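Local coordinates for protein alpha-Amylase (Thermotoga maritima, PDB 2B5D) that is an alpha-amylase of glycoside hydrolase family 57, with a helical C-terminal region related to that of branching enzymes, at residues Gly191-Leu196 / Ile226-Gly231. Sequence-based numbering, arbitrary orientation. Where two conformers were deposited one is given.
Sequences GLDLYL and IMTPSG
Ser230 OG has two side-chain oxygens close by, one from each segment, set nearly at a right angle about it. It lies 2.8 Å from Asp193 OD1 across the contact. Within its own turn it shares a hydrogen bond of 3.0 Å with Thr228 OG1, in which either hydroxyl may be the donor. Thr228 OG1 also accepts a bond from the backbone N of Val232, just past the turn. The Asp193 carboxylate is divided between two sides. With chi1 at 48°, CG lies between the backbone N and the carbonyl carbon, and from there OD1 faces the turn. OD2 is hydrogen-bonded to Tyr188 OH and receives a weak bond from Gly191 N. The bond from OD2 to Tyr188 OH probably limits rotation of the carboxylate.

Apolar contact is slight. Thr228 CG2 lies 4.0 Å from Asp193 CB. Thr228 CB also comes near the carboxylate, 3.7 Å from Asp193 OD1. Leu194 touches the turn through one methyl. Its CD1 is 3.8 Å from Ser230 CB, although the CB of Leu194 points away from the turn. Asp193 and Thr228 are buried, whereas Leu194 is exposed. Leu192 of the same helix packs on Val159 and Ile163 of helix 156-174.

Thr228 to Gly231 form a type I beta turn, closed by Gly231 N bonding to Thr228 O at 2.8 Å. The turn links the antiparallel strands 226-227 and 233-236. The contact thus sets a beta hairpin, at the margin of the family 57 catalytic domain's sheet, against the first turn of helix 192-198.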
loop_
_atom_site.group_PDB
_atom_site.type_symbol
_atom_site.label_atom_id
_atom_site.label_comp_id
_atom_site.label_asym_id
_atom_site.label_seq_id
_atom_site.Cartn_x
_atom_site.Cartn_y
_atom_site.Cartn_z
ATOM N N GLY A 191 23.023 23.508 27.559
ATOM C CA GLY A 191 24.374 23.385 27.050
ATOM C C GLY A 191 24.470 23.869 25.634
ATOM O O GLY A 191 25.539 24.309 25.203
ATOM N N LEU A 192 23.353 23.834 24.903
ATOM C CA LEU A 192 23.332 24.219 23.482
ATOM C C LEU A 192 23.672 25.666 23.285
ATOM O O LEU A 192 24.046 26.074 22.214
ATOM C CB LEU A 192 21.901 23.992 22.888
ATOM C CG LEU A 192 21.597 23.464 21.483
ATOM C CD1 LEU A 192 20.266 23.925 20.888
ATOM C CD2 LEU A 192 22.679 23.563 20.480
ATOM N N ASP A 193 23.406 26.497 24.278
ATOM C CA ASP A 193 23.777 27.955 24.221
ATOM C C ASP A 193 25.310 28.135 24.075
ATOM O O ASP A 193 25.809 29.041 23.344
ATOM C CB ASP A 193 23.284 28.666 25.479
ATOM C CG ASP A 193 23.641 27.914 26.770
ATOM O OD1 ASP A 193 24.121 28.500 27.737
ATOM O OD2 ASP A 193 23.464 26.719 26.846
ATOM N N LEU A 194 26.055 27.273 24.736
ATOM C CA LEU A 194 27.547 27.262 24.541
ATOM C C LEU A 194 28.030 27.215 23.067
ATOM O O LEU A 194 28.808 28.088 22.632
ATOM C CB LEU A 194 28.111 26.115 25.330
ATOM C CG LEU A 194 28.326 26.306 26.830
ATOM C CD1 LEU A 194 28.198 27.696 27.420
ATOM C CD2 LEU A 194 27.735 25.200 27.671
ATOM N N TYR A 195 27.447 26.282 22.276
ATOM C CA TYR A 195 27.777 26.112 20.852
ATOM C C TYR A 195 27.334 27.287 20.061
ATOM O O TYR A 195 27.930 27.623 19.031
ATOM C CB TYR A 195 27.170 24.813 20.276
ATOM C CG TYR A 195 27.812 23.572 20.833
ATOM C CD1 TYR A 195 27.080 22.680 21.609
ATOM C CD2 TYR A 195 29.185 23.294 20.625
ATOM C CE1 TYR A 195 27.690 21.553 22.184
ATOM C CE2 TYR A 195 29.784 22.121 21.174
ATOM C CZ TYR A 195 29.049 21.293 21.941
ATOM O OH TYR A 195 29.627 20.176 22.506
ATOM N N LEU A 196 26.285 27.934 20.532
ATOM C CA LEU A 196 25.771 29.118 19.854
ATOM C C LEU A 196 26.731 30.241 20.089
ATOM O O LEU A 196 27.000 31.038 19.179
ATOM C CB LEU A 196 24.348 29.508 20.383
ATOM C CG LEU A 196 23.001 29.097 19.728
ATOM C CD1 LEU A 196 23.156 28.104 18.519
ATOM C CD2 LEU A 196 21.789 28.716 20.738
ATOM N N ILE A 226 16.092 36.911 28.357
ATOM C CA ILE A 226 17.072 36.704 29.399
ATOM C C ILE A 226 18.385 36.603 28.662
ATOM O O ILE A 226 18.390 36.541 27.438
ATOM C CB ILE A 226 16.821 35.404 30.190
ATOM C CG1 ILE A 226 17.033 34.185 29.266
ATOM C CG2 ILE A 226 15.488 35.507 30.956
ATOM C CD1 ILE A 226 17.044 32.870 29.957
ATOM N N MET A 227 19.486 36.585 29.404
ATOM C CA MET A 227 20.833 36.368 28.821
ATOM C C MET A 227 21.342 35.111 29.481
ATOM O O MET A 227 21.189 34.987 30.698
ATOM C CB MET A 227 21.740 37.518 29.171
ATOM C CG MET A 227 23.022 37.529 28.301
ATOM S SD MET A 227 24.306 38.488 29.168
ATOM C CE MET A 227 24.464 39.803 27.961
ATOM N N THR A 228 21.804 34.121 28.707
ATOM C CA THR A 228 22.437 32.936 29.374
ATOM C C THR A 228 23.770 33.290 30.067
ATOM O O THR A 228 24.405 34.290 29.689
ATOM C CB THR A 228 22.758 31.853 28.386
ATOM O OG1 THR A 228 23.617 32.421 27.371
ATOM C CG2 THR A 228 21.416 31.339 27.799
ATOM N N PRO A 229 24.191 32.491 31.067
ATOM C CA PRO A 229 25.538 32.844 31.578
ATOM C C PRO A 229 26.627 33.118 30.513
ATOM O O PRO A 229 27.494 33.957 30.785
ATOM C CB PRO A 229 25.943 31.655 32.459
ATOM C CG PRO A 229 24.610 31.085 32.989
ATOM C CD PRO A 229 23.581 31.361 31.802
ATOM N N SER A 230 26.533 32.467 29.330
ATOM C CA SER A 230 27.466 32.518 28.196
ATOM C C SER A 230 27.366 33.786 27.366
ATOM O O SER A 230 28.159 33.979 26.394
ATOM C CB SER A 230 27.218 31.314 27.270
ATOM O OG SER A 230 25.968 30.598 27.544
ATOM N N GLY A 231 26.375 34.623 27.726
ATOM C CA GLY A 231 26.055 35.907 27.034
ATOM C C GLY A 231 25.117 35.844 25.848
ATOM O O GLY A 231 24.983 36.826 25.027
#